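Local coordinates for uncharacterized protein (Mycobacterium tuberculosis, PDB 3KFW) that is of unknown function but is probably a DNA-binding transcriptional repressor of the PaaX family, at residues A[82-93]-A[121-131]; A[151-161]-A[198-206]. All coordinates share one frame; numbering follows the deposited sequence.

Contact 1. Residues A[82-93]-A[121-131]; sequences RAWHGNWHMLIV and GVWMRPDNLDL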
loop_
_atom_site.group_PDB
_atom_site.type_symbol
_atom_site.label_atom_id
_atom_site.label_comp_id
_atom_site.label_asym_id
_atom_site.label_seq_id
_atom_site.Cartn_x
_atom_site.Cartn_y
_atom_site.Cartn_z
ATOM N N ARG A 82 7.571 20.851 23.352
ATOM C CA ARG A 82 7.688 22.277 23.010
ATOM C C ARG A 82 6.301 22.863 22.651
ATOM O O ARG A 82 5.482 22.152 21.994
ATOM C CB ARG A 82 8.655 22.451 21.819
ATOM C CG ARG A 82 10.160 22.445 22.179
ATOM C CD ARG A 82 11.071 22.583 20.937
ATOM N NE ARG A 82 11.037 21.393 20.082
ATOM C CZ ARG A 82 10.353 21.280 18.943
ATOM N NH1 ARG A 82 10.399 20.144 18.264
ATOM N NH2 ARG A 82 9.635 22.295 18.476
ATOM N N ALA A 83 6.036 24.118 23.067
ATOM C CA ALA A 83 4.853 24.878 22.578
ATOM C C ALA A 83 4.672 24.689 21.067
ATOM O O ALA A 83 5.635 24.775 20.306
ATOM C CB ALA A 83 4.952 26.352 22.914
ATOM N N TRP A 84 3.452 24.413 20.631
ATOM C CA TRP A 84 3.255 23.910 19.258
ATOM C C TRP A 84 2.720 24.948 18.271
ATOM O O TRP A 84 1.905 25.790 18.622
ATOM C CB TRP A 84 2.368 22.652 19.282
ATOM C CG TRP A 84 2.150 21.909 17.996
ATOM C CD1 TRP A 84 3.058 21.144 17.319
ATOM C CD2 TRP A 84 0.916 21.805 17.266
ATOM N NE1 TRP A 84 2.466 20.565 16.199
ATOM C CE2 TRP A 84 1.155 20.958 16.147
ATOM C CE3 TRP A 84 -0.370 22.347 17.449
ATOM C CZ2 TRP A 84 0.155 20.627 15.229
ATOM C CZ3 TRP A 84 -1.354 22.052 16.528
ATOM C CH2 TRP A 84 -1.087 21.196 15.424
ATOM N N HIS A 85 3.177 24.851 17.025
ATOM C CA HIS A 85 2.858 25.848 16.020
ATOM C C HIS A 85 2.241 25.293 14.754
ATOM O O HIS A 85 2.251 25.964 13.739
ATOM C CB HIS A 85 4.075 26.715 15.722
ATOM C CG HIS A 85 4.411 27.634 16.843
ATOM N ND1 HIS A 85 3.653 28.752 17.138
ATOM C CD2 HIS A 85 5.403 27.596 17.762
ATOM C CE1 HIS A 85 4.167 29.367 18.188
ATOM N NE2 HIS A 85 5.229 28.685 18.586
ATOM N N GLY A 86 1.683 24.088 14.825
ATOM C CA GLY A 86 0.797 23.567 13.760
ATOM C C GLY A 86 1.435 22.585 12.808
ATOM O O GLY A 86 0.770 22.075 11.884
ATOM N N ASN A 87 2.724 22.322 13.028
ATOM C CA ASN A 87 3.507 21.481 12.146
ATOM C C ASN A 87 3.546 20.040 12.611
ATOM O O ASN A 87 3.552 19.783 13.818
ATOM C CB ASN A 87 4.920 22.005 12.002
ATOM C CG ASN A 87 4.976 23.297 11.232
ATOM O OD1 ASN A 87 4.899 23.316 10.007
ATOM N ND2 ASN A 87 5.132 24.391 11.948
ATOM N N TRP A 88 3.587 19.126 11.641
ATOM C CA TRP A 88 3.653 17.715 11.877
ATOM C C TRP A 88 4.948 17.133 11.293
ATOM O O TRP A 88 5.377 17.504 10.197
ATOM C CB TRP A 88 2.452 17.035 11.178
ATOM C CG TRP A 88 1.137 17.428 11.777
ATOM C CD1 TRP A 88 0.492 18.646 11.645
ATOM C CD2 TRP A 88 0.297 16.622 12.603
ATOM N NE1 TRP A 88 -0.686 18.629 12.324
ATOM C CE2 TRP A 88 -0.847 17.411 12.925
ATOM C CE3 TRP A 88 0.371 15.312 13.065
ATOM C CZ2 TRP A 88 -1.891 16.938 13.736
ATOM C CZ3 TRP A 88 -0.669 14.818 13.838
ATOM C CH2 TRP A 88 -1.792 15.656 14.197
ATOM N N HIS A 89 5.566 16.216 12.022
ATOM C CA HIS A 89 6.589 15.365 11.444
ATOM C C HIS A 89 5.916 14.314 10.599
ATOM O O HIS A 89 4.916 13.740 11.020
ATOM C CB HIS A 89 7.436 14.701 12.538
ATOM C CG HIS A 89 8.431 15.636 13.162
ATOM N ND1 HIS A 89 8.901 15.484 14.457
ATOM C CD2 HIS A 89 9.029 16.748 12.665
ATOM C CE1 HIS A 89 9.769 16.442 14.710
ATOM N NE2 HIS A 89 9.865 17.218 13.642
HETATM N N MSE A 90 6.474 14.036 9.425
HETATM C CA MSE A 90 5.907 13.031 8.530
HETATM C C MSE A 90 6.943 12.076 7.997
HETATM O O MSE A 90 7.949 12.451 7.414
HETATM C CB MSE A 90 5.215 13.698 7.369
HETATM C CG MSE A 90 4.122 12.840 6.770
HETATM SE SE MSE A 90 3.077 13.892 5.488
HETATM C CE MSE A 90 4.038 13.041 4.042
ATOM N N LEU A 91 6.692 10.809 8.187
ATOM C CA LEU A 91 7.606 9.843 7.710
ATOM C C LEU A 91 6.860 8.933 6.725
ATOM O O LEU A 91 5.916 8.287 7.097
ATOM C CB LEU A 91 8.195 9.065 8.890
ATOM C CG LEU A 91 9.041 9.817 9.926
ATOM C CD1 LEU A 91 9.342 8.848 11.130
ATOM C CD2 LEU A 91 10.320 10.340 9.344
ATOM N N ILE A 92 7.315 8.936 5.471
ATOM C CA ILE A 92 6.795 8.167 4.355
ATOM C C ILE A 92 7.724 6.976 4.121
ATOM O O ILE A 92 8.892 7.171 3.829
ATOM C CB ILE A 92 6.834 9.037 3.037
ATOM C CG1 ILE A 92 6.139 10.370 3.220
ATOM C CG2 ILE A 92 6.200 8.284 1.826
ATOM C CD1 ILE A 92 4.767 10.197 3.700
ATOM N N VAL A 93 7.228 5.754 4.217
ATOM C CA VAL A 93 8.136 4.650 3.965
ATOM C C VAL A 93 8.296 4.423 2.467
ATOM O O VAL A 93 7.303 4.333 1.749
ATOM C CB VAL A 93 7.869 3.370 4.848
ATOM C CG1 VAL A 93 6.685 3.553 5.794
ATOM C CG2 VAL A 93 7.808 2.069 4.008
ATOM N N GLY A 121 1.987 3.133 5.175
ATOM C CA GLY A 121 3.269 3.754 4.821
ATOM C C GLY A 121 3.397 5.264 5.111
ATOM O O GLY A 121 4.399 5.885 4.731
ATOM N N VAL A 122 2.373 5.853 5.739
ATOM C CA VAL A 122 2.359 7.243 6.103
ATOM C C VAL A 122 2.178 7.384 7.631
ATOM O O VAL A 122 1.080 7.154 8.166
ATOM C CB VAL A 122 1.162 7.981 5.429
ATOM C CG1 VAL A 122 1.288 9.437 5.643
ATOM C CG2 VAL A 122 1.090 7.693 3.931
ATOM N N TRP A 123 3.236 7.788 8.326
ATOM C CA TRP A 123 3.207 7.942 9.748
ATOM C C TRP A 123 3.411 9.415 10.059
ATOM O O TRP A 123 4.170 10.080 9.355
ATOM C CB TRP A 123 4.303 7.103 10.379
ATOM C CG TRP A 123 4.173 5.641 10.192
ATOM C CD1 TRP A 123 4.579 4.907 9.093
ATOM C CD2 TRP A 123 3.666 4.695 11.128
ATOM N NE1 TRP A 123 4.357 3.576 9.300
ATOM C CE2 TRP A 123 3.790 3.405 10.529
ATOM C CE3 TRP A 123 3.112 4.801 12.412
ATOM C CZ2 TRP A 123 3.337 2.237 11.148
ATOM C CZ3 TRP A 123 2.680 3.640 13.047
ATOM C CH2 TRP A 123 2.783 2.375 12.412
HETATM N N MSE A 124 2.719 9.939 11.077
HETATM C CA MSE A 124 2.794 11.382 11.399
HETATM C C MSE A 124 2.676 11.588 12.852
HETATM O O MSE A 124 2.203 10.716 13.558
HETATM C CB MSE A 124 1.631 12.186 10.832
HETATM C CG MSE A 124 1.571 12.206 9.393
HETATM SE SE MSE A 124 -0.110 12.949 8.742
HETATM C CE MSE A 124 0.303 14.838 9.038
ATOM N N ARG A 125 3.076 12.768 13.290
ATOM C CA ARG A 125 2.817 13.220 14.651
ATOM C C ARG A 125 3.138 14.701 14.698
ATOM O O ARG A 125 3.800 15.201 13.803
ATOM C CB ARG A 125 3.634 12.427 15.699
ATOM C CG ARG A 125 5.118 12.723 15.679
ATOM C CD ARG A 125 5.630 13.027 17.073
ATOM N NE ARG A 125 4.799 12.337 18.054
ATOM C CZ ARG A 125 4.039 12.943 18.955
ATOM N NH1 ARG A 125 4.009 14.247 19.014
ATOM N NH2 ARG A 125 3.310 12.219 19.778
ATOM N N PRO A 126 2.627 15.427 15.713
ATOM C CA PRO A 126 3.002 16.849 15.816
ATOM C C PRO A 126 4.502 16.997 16.072
ATOM O O PRO A 126 5.094 16.096 16.629
ATOM C CB PRO A 126 2.194 17.334 17.012
ATOM C CG PRO A 126 1.074 16.359 17.157
ATOM C CD PRO A 126 1.556 15.051 16.665
ATOM N N ASP A 127 5.135 18.103 15.694
ATOM C CA ASP A 127 6.574 18.172 15.885
ATOM C C ASP A 127 6.980 18.671 17.274
ATOM O O ASP A 127 8.104 19.148 17.441
ATOM C CB ASP A 127 7.247 18.985 14.778
ATOM C CG ASP A 127 6.992 20.456 14.902
ATOM O OD1 ASP A 127 6.129 20.820 15.715
ATOM O OD2 ASP A 127 7.654 21.266 14.201
ATOM N N ASN A 128 6.075 18.553 18.255
ATOM C CA ASN A 128 6.335 18.956 19.651
ATOM C C ASN A 128 7.336 18.038 20.408
ATOM O O ASN A 128 7.945 18.466 21.363
ATOM C CB ASN A 128 5.016 19.135 20.435
ATOM C CG ASN A 128 4.236 17.824 20.598
ATOM O OD1 ASN A 128 4.159 17.020 19.670
ATOM N ND2 ASN A 128 3.672 17.602 21.780
ATOM N N LEU A 129 7.455 16.774 19.986
ATOM C CA LEU A 129 8.594 15.908 20.314
ATOM C C LEU A 129 9.716 16.114 19.296
ATOM O O LEU A 129 9.431 16.253 18.096
ATOM C CB LEU A 129 8.194 14.422 20.255
ATOM C CG LEU A 129 7.185 13.839 21.245
ATOM C CD1 LEU A 129 7.081 12.329 21.056
ATOM C CD2 LEU A 129 7.576 14.219 22.706
ATOM N N ASP A 130 10.965 16.125 19.789
ATOM C CA ASP A 130 12.217 16.214 19.003
ATOM C C ASP A 130 12.594 14.908 18.271
ATOM O O ASP A 130 13.502 14.167 18.735
ATOM C CB ASP A 130 13.389 16.519 19.956
ATOM C CG ASP A 130 13.693 18.005 20.109
ATOM O OD1 ASP A 130 14.284 18.361 21.153
ATOM O OD2 ASP A 130 13.376 18.809 19.200
ATOM N N LEU A 131 11.955 14.631 17.134
ATOM C CA LEU A 131 12.301 13.461 16.313
ATOM C C LEU A 131 13.804 13.337 16.034
ATOM O O LEU A 131 14.420 14.213 15.430
ATOM C CB LEU A 131 11.560 13.483 14.968
ATOM C CG LEU A 131 12.065 12.574 13.827
ATOM C CD1 LEU A 131 11.467 11.169 13.881
ATOM C CD2 LEU A 131 11.845 13.225 12.463
#

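Contact 2. Residues A[151-161]-A[198-206]; sequences PADLAGQLWDL and DPMLPAELL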
loop_
_atom_site.group_PDB
_atom_site.type_symbol
_atom_site.label_atom_id
_atom_site.label_comp_id
_atom_site.label_asym_id
_atom_site.label_seq_id
_atom_site.Cartn_x
_atom_site.Cartn_y
_atom_site.Cartn_z
ATOM N N PRO A 151 -6.395 19.864 12.452
ATOM C CA PRO A 151 -5.410 19.031 13.119
ATOM C C PRO A 151 -5.975 18.196 14.296
ATOM O O PRO A 151 -5.415 17.138 14.592
ATOM C CB PRO A 151 -4.359 20.042 13.555
ATOM C CG PRO A 151 -5.202 21.335 13.818
ATOM C CD PRO A 151 -6.242 21.303 12.763
ATOM N N ALA A 152 -7.070 18.617 14.932
ATOM C CA ALA A 152 -7.670 17.824 16.015
ATOM C C ALA A 152 -8.373 16.644 15.389
ATOM O O ALA A 152 -8.555 15.557 16.010
ATOM C CB ALA A 152 -8.679 18.641 16.814
ATOM N N ASP A 153 -8.798 16.853 14.152
ATOM C CA ASP A 153 -9.469 15.804 13.473
ATOM C C ASP A 153 -8.438 14.787 13.019
ATOM O O ASP A 153 -8.601 13.597 13.288
ATOM C CB ASP A 153 -10.302 16.304 12.292
ATOM C CG ASP A 153 -11.075 15.188 11.676
ATOM O OD1 ASP A 153 -11.666 14.428 12.469
ATOM O OD2 ASP A 153 -11.056 15.002 10.443
ATOM N N LEU A 154 -7.387 15.248 12.329
ATOM C CA LEU A 154 -6.240 14.380 12.021
ATOM C C LEU A 154 -5.794 13.545 13.265
ATOM O O LEU A 154 -5.848 12.300 13.250
ATOM C CB LEU A 154 -5.090 15.225 11.478
ATOM C CG LEU A 154 -3.867 14.428 11.029
ATOM C CD1 LEU A 154 -4.410 13.401 10.108
ATOM C CD2 LEU A 154 -2.917 15.330 10.289
ATOM N N ALA A 155 -5.440 14.226 14.355
ATOM C CA ALA A 155 -5.086 13.521 15.604
ATOM C C ALA A 155 -6.067 12.405 15.935
ATOM O O ALA A 155 -5.646 11.292 16.217
ATOM C CB ALA A 155 -4.879 14.522 16.836
ATOM N N GLY A 156 -7.369 12.684 15.837
ATOM C CA GLY A 156 -8.417 11.683 16.121
ATOM C C GLY A 156 -8.460 10.520 15.136
ATOM O O GLY A 156 -9.066 9.465 15.410
ATOM N N GLN A 157 -7.793 10.716 13.999
ATOM C CA GLN A 157 -7.753 9.740 12.885
ATOM C C GLN A 157 -6.470 8.840 12.976
ATOM O O GLN A 157 -6.530 7.651 12.733
ATOM C CB GLN A 157 -7.829 10.536 11.566
ATOM C CG GLN A 157 -8.621 9.985 10.417
ATOM C CD GLN A 157 -10.091 9.652 10.755
ATOM O OE1 GLN A 157 -10.839 10.473 11.302
ATOM N NE2 GLN A 157 -10.490 8.412 10.432
ATOM N N LEU A 158 -5.341 9.423 13.401
ATOM C CA LEU A 158 -4.120 8.717 13.683
ATOM C C LEU A 158 -4.176 7.841 14.944
ATOM O O LEU A 158 -3.598 6.740 14.986
ATOM C CB LEU A 158 -3.023 9.745 13.865
ATOM C CG LEU A 158 -2.661 10.725 12.759
ATOM C CD1 LEU A 158 -1.727 11.733 13.329
ATOM C CD2 LEU A 158 -2.036 10.030 11.539
ATOM N N TRP A 159 -4.788 8.335 16.024
ATOM C CA TRP A 159 -4.924 7.505 17.248
ATOM C C TRP A 159 -6.400 7.340 17.680
ATOM O O TRP A 159 -7.250 8.207 17.373
ATOM C CB TRP A 159 -4.185 8.172 18.382
ATOM C CG TRP A 159 -2.742 8.373 18.108
ATOM C CD1 TRP A 159 -1.705 7.451 18.296
ATOM C CD2 TRP A 159 -2.132 9.577 17.632
ATOM N NE1 TRP A 159 -0.498 8.037 17.950
ATOM C CE2 TRP A 159 -0.718 9.326 17.541
ATOM C CE3 TRP A 159 -2.617 10.846 17.315
ATOM C CZ2 TRP A 159 0.189 10.300 17.106
ATOM C CZ3 TRP A 159 -1.705 11.831 16.888
ATOM C CH2 TRP A 159 -0.319 11.538 16.776
ATOM N N ASP A 160 -6.681 6.247 18.386
ATOM C CA ASP A 160 -7.955 6.006 18.977
ATOM C C ASP A 160 -8.003 6.846 20.252
ATOM O O ASP A 160 -7.710 6.367 21.322
ATOM C CB ASP A 160 -8.102 4.509 19.306
ATOM C CG ASP A 160 -9.460 4.165 19.987
ATOM O OD1 ASP A 160 -10.329 5.044 20.129
ATOM O OD2 ASP A 160 -9.656 3.013 20.417
ATOM N N LEU A 161 -8.367 8.107 20.150
ATOM C CA LEU A 161 -8.325 8.972 21.300
ATOM C C LEU A 161 -9.390 8.709 22.334
ATOM O O LEU A 161 -9.110 8.826 23.529
ATOM C CB LEU A 161 -8.461 10.408 20.874
ATOM C CG LEU A 161 -7.354 10.916 19.992
ATOM C CD1 LEU A 161 -7.741 12.324 19.517
ATOM C CD2 LEU A 161 -6.014 10.900 20.715
ATOM N N ASP A 198 1.138 6.853 25.213
ATOM C CA ASP A 198 0.558 8.181 25.193
ATOM C C ASP A 198 0.970 8.913 23.907
ATOM O O ASP A 198 2.180 9.003 23.599
ATOM C CB ASP A 198 1.038 8.971 26.396
ATOM C CG ASP A 198 0.291 10.332 26.574
ATOM O OD1 ASP A 198 -0.263 10.950 25.618
ATOM O OD2 ASP A 198 0.259 10.788 27.722
ATOM N N PRO A 199 -0.025 9.448 23.157
ATOM C CA PRO A 199 0.400 10.145 21.955
ATOM C C PRO A 199 1.037 11.503 22.206
ATOM O O PRO A 199 1.523 12.107 21.261
ATOM C CB PRO A 199 -0.877 10.245 21.120
ATOM C CG PRO A 199 -1.968 10.061 22.073
ATOM C CD PRO A 199 -1.461 9.145 23.117
HETATM N N MSE A 200 1.055 11.968 23.467
HETATM C CA MSE A 200 1.860 13.129 23.863
HETATM C C MSE A 200 1.475 14.326 23.056
HETATM O O MSE A 200 2.353 14.984 22.492
HETATM C CB MSE A 200 3.310 12.836 23.545
HETATM C CG MSE A 200 4.224 13.252 24.574
HETATM SE SE MSE A 200 3.722 12.158 26.072
HETATM C CE MSE A 200 4.941 10.660 25.830
ATOM N N LEU A 201 0.165 14.583 22.975
ATOM C CA LEU A 201 -0.364 15.587 22.076
ATOM C C LEU A 201 -0.145 16.974 22.667
ATOM O O LEU A 201 -0.212 17.145 23.881
ATOM C CB LEU A 201 -1.869 15.341 21.817
ATOM C CG LEU A 201 -2.332 14.172 20.918
ATOM C CD1 LEU A 201 -3.823 14.042 20.860
ATOM C CD2 LEU A 201 -1.833 14.297 19.481
ATOM N N PRO A 202 0.073 17.987 21.819
ATOM C CA PRO A 202 0.155 19.335 22.383
ATOM C C PRO A 202 -1.204 19.827 22.898
ATOM O O PRO A 202 -2.241 19.456 22.332
ATOM C CB PRO A 202 0.538 20.178 21.174
ATOM C CG PRO A 202 -0.084 19.470 20.018
ATOM C CD PRO A 202 -0.120 18.010 20.355
ATOM N N ALA A 203 -1.170 20.660 23.950
ATOM C CA ALA A 203 -2.339 21.400 24.499
ATOM C C ALA A 203 -3.555 21.564 23.582
ATOM O O ALA A 203 -4.613 21.062 23.898
ATOM C CB ALA A 203 -1.905 22.751 24.986
ATOM N N GLU A 204 -3.390 22.246 22.452
ATOM C CA GLU A 204 -4.492 22.595 21.533
ATOM C C GLU A 204 -5.266 21.404 20.995
ATOM O O GLU A 204 -6.367 21.572 20.456
ATOM C CB GLU A 204 -3.969 23.348 20.307
ATOM C CG GLU A 204 -3.264 24.645 20.606
ATOM C CD GLU A 204 -1.771 24.477 20.994
ATOM O OE1 GLU A 204 -1.417 23.810 22.022
ATOM O OE2 GLU A 204 -0.942 25.045 20.243
ATOM N N LEU A 205 -4.676 20.206 21.072
ATOM C CA LEU A 205 -5.302 19.061 20.416
ATOM C C LEU A 205 -5.863 18.109 21.432
ATOM O O LEU A 205 -6.598 17.203 21.060
ATOM C CB LEU A 205 -4.337 18.327 19.471
ATOM C CG LEU A 205 -3.615 19.208 18.463
ATOM C CD1 LEU A 205 -2.727 18.390 17.634
ATOM C CD2 LEU A 205 -4.616 19.995 17.553
ATOM N N LEU A 206 -5.501 18.313 22.701
ATOM C CA LEU A 206 -5.965 17.461 23.806
ATOM C C LEU A 206 -7.453 17.749 24.031
ATOM O O LEU A 206 -7.814 18.899 24.225
ATOM C CB LEU A 206 -5.222 17.779 25.091
ATOM C CG LEU A 206 -3.756 17.366 25.236
ATOM C CD1 LEU A 206 -3.158 17.981 26.570
ATOM C CD2 LEU A 206 -3.561 15.843 25.183
#

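Contact 1. Residues A[82-93]-A[121-131]
Gly-121 O takes the N-H of Val-93 at one end of an antiparallel strand pair, 122-126 against 88-93. On Val-122, CG1 rests on CD1 of Ile-92, and Val-122 also packs on Val-122 of the second subunit. Trp-123 and Leu-91 form a hydrogen-bonded pair: Leu-91 N to Trp-123 O is 2.9 Å and almost straight (172°). Met-124 lies alongside Met-90, and its CE touches Trp-88 CB at 3.7 Å. The strands are the two inner ones of the four-stranded sheet of the Cas2-like domain. Arg-125 N bonds to His-89 O, while its guanidinium turns to the backbone O of Arg-114. Pro-126 sets CG over one face of the Trp-88 six-membered ring, and its CB lies 3.3 Å from Trp-84 NE1. Asp-127 N and Trp-84 NE1 grip Asn-87 O from opposite faces of its carbonyl plane. Asp-127 CB lies over one face of the His-89 imidazole, 3.5 Å from the ring centroid. Asn-128 O accepts from Arg-82 N, and Asp-130 OD2 makes a long salt bridge to Arg-82 NH1 (3.4 Å). Leu-131 CD2 lies over the opposite face of the His-89 imidazole, 4.2 Å from the ring centroid. With CG anti to the carbonyl carbon (chi1 -76°), His-89 reaches between Asp-127 and Leu-131.

Contact 2. Residues A[151-161]-A[198-206]
Helix 151-158 faces segment 198-206, part of the loop between helices 181-195 and 212-234, with a short 3-10 turn at 204-205. The backbones come close at one end, where the CA atoms of Ala-152 and Leu-205 are 5.1 Å apart. At the other end they are wider, with 7.6 Å between the CA atoms of Trp-159 and Pro-199. Trp-159 is the first residue to leave the helix, and Asp-160 then N-caps the next one, helix 161-177.

Leu-205 meets the start of helix 151-158. Its CD2 lies 4.0 Å from Pro-151 CB and also touches the backbone N of Ala-152. The two side chains, Pro-151 and Leu-205, cross at about a right angle. Leu-201 fills the middle. Its CD2 touches Ala-155 CB at 4.0 Å and Trp-159 CZ3 at 3.6 Å. Its other branch, CD1, meets Leu-161 CD2 tip to tip at 3.8 Å. Pro-199 sets CB over one face of the indole, 3.7 Å from the centroid of the Trp-159 five-membered ring and 10° off the normal, a CH-pi contact. Leu-158 CB lies over the opposite face, so the indole is held between them. Trp-159 has CG anti to the carbonyl carbon (chi1 -59°), which turns the ring toward the loop. Within the loop, Asp-198 OD1 accepts from Met-200 N in an Asx turn, and its OD2 pairs with Arg-216.

The contacts across the two segments are apolar, so they depend on shape and on the burial of leucine, proline and indole carbons.

From the N terminus, the chain first enters contact 1 at 82-93. It passes through helix 100-112 and strand 116-119 and returns at 121-131, closing the first loop. Strand 141-147 then joins the sheet beside 88-93. Contact 2 opens only at 151-161, so the two loops follow in series and neither nests nor crosses. Helices 161-177 and 181-195 form most of the second loop, which closes at 198-206. The contacts touch in space, with centres about 11 Å apart. Asn-128 ND2 probably bonds to Met-200 O, and Trp-88 packs on Leu-158. Together they tie the Cas2-like sheet to the C-terminal part of the chain.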